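Long-range contacts in lipid transferase CIDEC (Mus musculus, PDB 4IKG), which transfers triacylglycerols between lipid droplets in white adipose tissue, driving droplet fusion into one large droplet and favouring fat storage: residues Arg4-Cys8 / Gly20-His24; Val10-Arg15 / Phe70-Leu74. All coordinates share one frame; numbering follows the deposited sequence. Where two conformers were deposited one is given.

Contact 1: Arg4-Cys8 / Gly20-His24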
ATOM      1  N   ARG A   4     -10.799   0.628  14.508  1.00112.73           N
ATOM      2  CA  ARG A   4      -9.806   1.671  14.734  1.00109.47           C
ATOM      3  C   ARG A   4      -8.925   1.840  13.502  1.00109.84           C
ATOM      4  O   ARG A   4      -8.201   0.924  13.117  1.00109.45           O
ATOM      5  CB  ARG A   4      -8.944   1.336  15.952  1.00107.32           C
ATOM      6  CG  ARG A   4      -8.149   2.518  16.484  1.00105.48           C
ATOM      7  CD  ARG A   4      -9.076   3.592  17.032  1.00106.15           C
ATOM      8  NE  ARG A   4      -8.457   4.915  17.034  1.00104.67           N
ATOM      9  CZ  ARG A   4      -8.131   5.596  18.129  1.00104.12           C
ATOM     10  NH1 ARG A   4      -8.370   5.087  19.330  1.00104.88           N
ATOM     11  NH2 ARG A   4      -7.572   6.794  18.022  1.00102.86           N
ATOM     12  N   ALA A   5      -8.984   3.019  12.892  1.00 65.19           N
ATOM     13  CA  ALA A   5      -8.278   3.270  11.637  1.00 64.58           C
ATOM     14  C   ALA A   5      -6.761   3.382  11.809  1.00 58.86           C
ATOM     15  O   ALA A   5      -6.251   3.381  12.932  1.00 55.14           O
ATOM     16  CB  ALA A   5      -8.832   4.512  10.957  1.00 68.08           C
ATOM     17  N   ARG A   6      -6.051   3.473  10.688  1.00 53.32           N
ATOM     18  CA  ARG A   6      -4.593   3.533  10.696  1.00 48.88           C
ATOM     19  C   ARG A   6      -4.081   4.358   9.519  1.00 48.07           C
ATOM     20  O   ARG A   6      -4.486   4.134   8.376  1.00 51.92           O
ATOM     21  CB  ARG A   6      -4.009   2.120  10.633  1.00 47.78           C
ATOM     22  CG  ARG A   6      -2.490   2.055  10.646  1.00 45.21           C
ATOM     23  CD  ARG A   6      -1.974   1.208   9.495  1.00 46.52           C
ATOM     24  NE  ARG A   6      -0.688   0.588   9.803  1.00 43.87           N
ATOM     25  CZ  ARG A   6       0.487   1.189   9.658  1.00 41.07           C
ATOM     26  NH1 ARG A   6       1.604   0.544   9.964  1.00 39.67           N
ATOM     27  NH2 ARG A   6       0.549   2.436   9.211  1.00 40.30           N
ATOM     28  N   PRO A   7      -3.186   5.320   9.794  1.00 36.70           N
ATOM     29  CA  PRO A   7      -2.610   6.170   8.745  1.00 35.82           C
ATOM     30  C   PRO A   7      -1.635   5.397   7.861  1.00 35.73           C
ATOM     31  O   PRO A   7      -0.816   4.627   8.368  1.00 34.22           O
ATOM     32  CB  PRO A   7      -1.865   7.244   9.540  1.00 32.41           C
ATOM     33  CG  PRO A   7      -1.523   6.584  10.830  1.00 30.62           C
ATOM     34  CD  PRO A   7      -2.677   5.672  11.132  1.00 33.29           C
ATOM     35  N   CYS A   8      -1.729   5.602   6.552  1.00 31.03           N
ATOM     36  CA  CYS A   8      -0.876   4.896   5.604  1.00 32.78           C
ATOM     37  C   CYS A   8      -0.349   5.839   4.529  1.00 33.61           C
ATOM     38  O   CYS A   8      -1.113   6.589   3.924  1.00 34.43           O
ATOM     39  CB  CYS A   8      -1.643   3.743   4.949  1.00 37.17           C
ATOM     40  SG  CYS A   8      -2.321   2.523   6.100  1.00 37.24           S
ATOM     41  N   GLY A  20      -1.821  10.067   1.528  1.00 31.56           N
ATOM     42  CA  GLY A  20      -2.179   9.602   2.855  1.00 30.16           C
ATOM     43  C   GLY A  20      -3.571   9.001   2.876  1.00 35.95           C
ATOM     44  O   GLY A  20      -4.541   9.638   2.457  1.00 40.34           O
ATOM     45  N   ILE A  21      -3.668   7.767   3.357  1.00 34.74           N
ATOM     46  CA  ILE A  21      -4.931   7.048   3.382  1.00 39.17           C
ATOM     47  C   ILE A  21      -5.169   6.408   4.741  1.00 37.34           C
ATOM     48  O   ILE A  21      -4.323   5.672   5.250  1.00 34.48           O
ATOM     49  CB  ILE A  21      -4.960   5.938   2.314  1.00 40.43           C
ATOM     50  CG1 ILE A  21      -4.703   6.520   0.921  1.00 42.24           C
ATOM     51  CG2 ILE A  21      -6.291   5.201   2.351  1.00 44.19           C
ATOM     52  CD1 ILE A  21      -4.533   5.479  -0.159  1.00 46.36           C
ATOM     53  N   MET A  22      -6.323   6.693   5.332  1.00 54.13           N
ATOM     54  CA  MET A  22      -6.718   6.012   6.554  1.00 52.75           C
ATOM     55  C   MET A  22      -7.228   4.617   6.205  1.00 56.49           C
ATOM     56  O   MET A  22      -8.119   4.468   5.368  1.00 60.28           O
ATOM     57  CB  MET A  22      -7.788   6.810   7.298  1.00 53.00           C
ATOM     58  CG  MET A  22      -7.306   8.167   7.781  1.00 48.86           C
ATOM     59  SD  MET A  22      -5.807   8.045   8.782  1.00 43.00           S
ATOM     60  CE  MET A  22      -6.396   7.058  10.159  1.00 43.25           C
ATOM     61  N   ALA A  23      -6.653   3.599   6.839  1.00 51.65           N
ATOM     62  CA  ALA A  23      -7.039   2.215   6.569  1.00 53.40           C
ATOM     63  C   ALA A  23      -7.388   1.440   7.838  1.00 51.32           C
ATOM     64  O   ALA A  23      -6.613   1.416   8.792  1.00 47.37           O
ATOM     65  CB  ALA A  23      -5.934   1.502   5.808  1.00 53.84           C
ATOM     66  N   HIS A  24      -8.558   0.810   7.862  0.53 56.56           N
ATOM     67  CA  HIS A  24      -8.949   0.003   9.016  0.53 55.17           C
ATOM     68  C   HIS A  24      -8.173  -1.306   9.066  0.53 55.74           C
ATOM     69  O   HIS A  24      -7.856  -1.810  10.143  0.53 53.39           O
ATOM     70  CB  HIS A  24     -10.446  -0.292   8.997  0.53 58.68           C
ATOM     71  CG  HIS A  24     -11.263   0.654   9.817  0.53 58.58           C
ATOM     72  ND1 HIS A  24     -11.903   1.746   9.274  0.53 62.43           N
ATOM     73  CD2 HIS A  24     -11.552   0.668  11.141  0.53 57.67           C
ATOM     74  CE1 HIS A  24     -12.549   2.394  10.227  0.53 63.44           C
ATOM     75  NE2 HIS A  24     -12.351   1.758  11.370  0.53 59.49           N
TER
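A23 and R6 make the shortest backbone bond between 4-8 and 20-24: A23 N reaches R6 O at 2.7 Å and is nearly straight, 167° at the hydrogen. C8 and I21 form an antiparallel hydrogen-bonded pair. I21 N gives a good bond to C8 O at 2.9 Å, lying in the carbonyl plane. The return bond from C8 N to I21 O is bent and weak. P7 and M22 are the neighbouring non-hydrogen-bonded pair. M22 CA adds a C-H...O contact to R6 O.

The R6 guanidinium reaches forward to the next residue of its own segment. Its NH2 gives a bond to P7 O at 2.7 Å, with the oxygen in the guanidinium plane. CG is anti to the backbone N (chi1 -180°) and the chain bends at chi2, which carries the charged end away from 20-24.

M22 curls over the strand on the P7 side. Bends at chi2 and chi3 fold its methyl back, so that CE lies 3.6 Å from A5 CB and its sulfur lies against P7 CA. On the other face C8 SG meets A23 CB at 3.8 Å. In the modelled conformer, one of two deposited, the H24 ring has A5 CA over one face; this contact is uncertain.

The two segments belong to the hairpin of strands 7-11 and 18-22 in the ubiquitin-like CIDE-N domain. C8, I21 and A23 pack on L29 of helix 26-36. C8 and A23 also touch F61 of helix 58-63, and R6 makes a cation-pi contact with F61 and bonds its carbonyl.

Contact 2: Val10-Arg15 / Phe70-Leu74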
ATOM      1  N   VAL A  10       0.954   5.849   0.997  1.00 36.80           N
ATOM      2  CA  VAL A  10       1.012   4.965  -0.165  1.00 42.84           C
ATOM      3  C   VAL A  10       1.592   5.663  -1.396  1.00 45.74           C
ATOM      4  O   VAL A  10       1.118   6.726  -1.800  1.00 45.97           O
ATOM      5  CB  VAL A  10      -0.379   4.392  -0.497  1.00 47.03           C
ATOM      6  CG1 VAL A  10      -0.292   3.411  -1.654  1.00 53.83           C
ATOM      7  CG2 VAL A  10      -0.976   3.721   0.730  1.00 44.80           C
ATOM      8  N   SER A  11       2.620   5.057  -1.984  1.00 44.34           N
ATOM      9  CA  SER A  11       3.264   5.610  -3.170  1.00 48.20           C
ATOM     10  C   SER A  11       2.990   4.744  -4.395  1.00 54.48           C
ATOM     11  O   SER A  11       2.558   3.598  -4.272  1.00 55.40           O
ATOM     12  CB  SER A  11       4.772   5.739  -2.948  1.00 45.58           C
ATOM     13  OG  SER A  11       5.431   6.172  -4.127  1.00 50.17           O
ATOM     14  N   THR A  12       3.247   5.299  -5.574  1.00 73.69           N
ATOM     15  CA  THR A  12       3.107   4.552  -6.818  1.00 79.40           C
ATOM     16  C   THR A  12       4.456   3.983  -7.243  1.00 80.12           C
ATOM     17  O   THR A  12       5.500   4.429  -6.766  1.00 76.88           O
ATOM     18  CB  THR A  12       2.532   5.428  -7.945  1.00 84.16           C
ATOM     19  OG1 THR A  12       3.323   6.615  -8.082  1.00 83.12           O
ATOM     20  CG2 THR A  12       1.095   5.818  -7.632  1.00 84.39           C
ATOM     21  N   ALA A  13       4.429   3.002  -8.140  1.00 84.27           N
ATOM     22  CA  ALA A  13       5.642   2.304  -8.562  1.00 85.34           C
ATOM     23  C   ALA A  13       6.701   3.224  -9.168  1.00 86.28           C
ATOM     24  O   ALA A  13       7.898   2.951  -9.069  1.00 85.08           O
ATOM     25  CB  ALA A  13       5.297   1.178  -9.528  1.00 90.71           C
ATOM     26  N   ASP A  14       6.258   4.314  -9.783  1.00107.18           N
ATOM     27  CA  ASP A  14       7.167   5.258 -10.423  1.00108.71           C
ATOM     28  C   ASP A  14       7.578   6.394  -9.487  1.00103.83           C
ATOM     29  O   ASP A  14       8.176   7.378  -9.923  1.00104.95           O
ATOM     30  CB  ASP A  14       6.527   5.821 -11.695  1.00114.57           C
ATOM     31  CG  ASP A  14       5.037   6.068 -11.538  1.00115.07           C
ATOM     32  OD1 ASP A  14       4.405   5.396 -10.695  1.00112.30           O
ATOM     33  OD2 ASP A  14       4.495   6.928 -12.263  1.00118.49           O
ATOM     34  N   ARG A  15       7.257   6.239  -8.203  1.00 97.70           N
ATOM     35  CA  ARG A  15       7.489   7.269  -7.184  1.00 92.95           C
ATOM     36  C   ARG A  15       6.914   8.616  -7.593  1.00 94.50           C
ATOM     37  O   ARG A  15       7.482   9.666  -7.284  1.00 92.65           O
ATOM     38  CB  ARG A  15       8.978   7.421  -6.868  1.00 90.86           C
ATOM     39  CG  ARG A  15       9.461   6.549  -5.734  1.00 86.52           C
ATOM     40  CD  ARG A  15       9.535   5.093  -6.140  1.00 88.65           C
ATOM     41  NE  ARG A  15      10.445   4.366  -5.264  1.00 85.24           N
ATOM     42  CZ  ARG A  15      10.796   3.095  -5.424  1.00 86.36           C
ATOM     43  NH1 ARG A  15      10.310   2.389  -6.436  1.00 90.85           N
ATOM     44  NH2 ARG A  15      11.636   2.534  -4.568  1.00 83.14           N
ATOM     45  N   PHE A  70       4.316   2.961   1.965  1.00 36.26           N
ATOM     46  CA  PHE A  70       3.938   1.746   1.256  1.00 39.98           C
ATOM     47  C   PHE A  70       4.088   1.888  -0.251  1.00 44.63           C
ATOM     48  O   PHE A  70       4.443   2.952  -0.761  1.00 45.07           O
ATOM     49  CB  PHE A  70       2.503   1.343   1.593  1.00 40.90           C
ATOM     50  CG  PHE A  70       2.305   0.956   3.027  1.00 37.20           C
ATOM     51  CD1 PHE A  70       2.585  -0.330   3.457  1.00 37.22           C
ATOM     52  CD2 PHE A  70       1.838   1.878   3.948  1.00 34.02           C
ATOM     53  CE1 PHE A  70       2.402  -0.688   4.779  1.00 34.27           C
ATOM     54  CE2 PHE A  70       1.655   1.523   5.272  1.00 31.08           C
ATOM     55  CZ  PHE A  70       1.938   0.240   5.687  1.00 31.29           C
ATOM     56  N   MET A  71       3.814   0.795  -0.953  1.00 49.22           N
ATOM     57  CA  MET A  71       3.884   0.756  -2.403  1.00 54.29           C
ATOM     58  C   MET A  71       2.979  -0.360  -2.906  1.00 58.43           C
ATOM     59  O   MET A  71       3.194  -1.536  -2.596  1.00 58.42           O
ATOM     60  CB  MET A  71       5.322   0.536  -2.867  1.00 54.68           C
ATOM     61  CG  MET A  71       5.492   0.559  -4.374  1.00 60.07           C
ATOM     62  SD  MET A  71       7.086   1.246  -4.863  1.00 59.90           S
ATOM     63  CE  MET A  71       7.439   0.255  -6.314  1.00 66.06           C
ATOM     64  N   VAL A  72       1.939  -0.025  -3.649  1.00 57.24           N
ATOM     65  CA  VAL A  72       1.017  -1.054  -4.080  1.00 61.51           C
ATOM     66  C   VAL A  72       1.532  -1.701  -5.308  1.00 66.23           C
ATOM     67  O   VAL A  72       2.047  -1.043  -6.197  1.00 68.14           O
ATOM     68  CB  VAL A  72      -0.358  -0.539  -4.464  1.00 64.61           C
ATOM     69  CG1 VAL A  72      -1.191  -0.255  -3.256  1.00 61.17           C
ATOM     70  CG2 VAL A  72      -0.246   0.659  -5.377  1.00 66.51           C
ATOM     71  N   LEU A  73       1.364  -3.000  -5.363  1.00 69.92           N
ATOM     72  CA  LEU A  73       1.651  -3.702  -6.587  1.00 75.22           C
ATOM     73  C   LEU A  73       0.368  -4.185  -7.213  1.00 80.62           C
ATOM     74  O   LEU A  73      -0.445  -4.877  -6.621  1.00 80.80           O
ATOM     75  CB  LEU A  73       2.572  -4.873  -6.339  1.00 74.38           C
ATOM     76  CG  LEU A  73       4.036  -4.635  -6.582  1.00 72.83           C
ATOM     77  CD1 LEU A  73       4.451  -3.194  -6.780  1.00 71.21           C
ATOM     78  CD2 LEU A  73       4.735  -5.235  -5.404  1.00 68.10           C
ATOM     79  N   LEU A  74       0.218  -3.804  -8.446  1.00 88.89           N
ATOM     80  CA  LEU A  74      -0.994  -4.070  -9.163  1.00 94.59           C
ATOM     81  C   LEU A  74      -0.836  -5.330  -9.961  1.00 99.54           C
ATOM     82  O   LEU A  74      -0.212  -5.317 -11.005  1.00102.83           O
ATOM     83  CB  LEU A  74      -1.297  -2.897 -10.110  1.00 97.61           C
ATOM     84  CG  LEU A  74      -0.191  -2.167 -10.900  1.00 98.03           C
ATOM     85  CD1 LEU A  74      -0.378  -0.662 -10.986  1.00 96.93           C
ATOM     86  CD2 LEU A  74       1.261  -2.502 -10.593  1.00 94.56           C
TER
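M71 and R15 cross at about a right angle, with the M71 sulfur over one face of the R15 guanidinium. M71 SD lies 3.8 Å from R15 NH1. M71 CE goes further and touches A13 CA at 3.5 Å. The M71 side chain leaves with CG anti to the backbone N (chi1 -177°), then bends at chi2 and chi3 to reach the turn T12-R15. That type I turn is closed by R15 N to T12 O. The same T12 carbonyl also accepts S11 OG at 3.2 Å, in its plane and on a lone pair. T12 OG1 bonds D14 OD1 from above the carboxylate plane.

On the opposite sheet face V10 and V72 also meet at about a right angle, CG1 of V10 to CG1 of V72 at 4.1 Å. V10 CG2 reaches F70 CB, while the F70 ring leads away from 10-15.

The strands run parallel here, V10 beside F70 and S11 beside M71. S11 N bonds F70 O at 3.0 Å, but the donor stands 53° out of the carbonyl plane. After this the strands part: S11 O and V72 N are 3.7 Å apart, and both are buried without a partner.

The chemistry is thus mainly apolar, with one backbone bond across. The charge of R15 is met elsewhere, by a salt bridge to E49 and a bond to the K80 carbonyl. This probably holds its guanidinium in place against M71.

Both contacts use strand 7-11, from its two edges. Contact 1 pairs it antiparallel with the outermost strand 18-22, and contact 2 pairs it parallel with strand 69-73. The two lie on opposite sides of the chain's centre, about 16 Å apart between centres. Contact 2 is buried and closes 54 intervening residues; contact 1 is a local hairpin pairing, partly buried, with exposed residues such as M22 and H24. Backbone bonds dominate contact 1, whereas contact 2 relies more on apolar side chains. They meet in the core, where F70 packs on C8 and on the R6 guanidinium, and V10 touches I21.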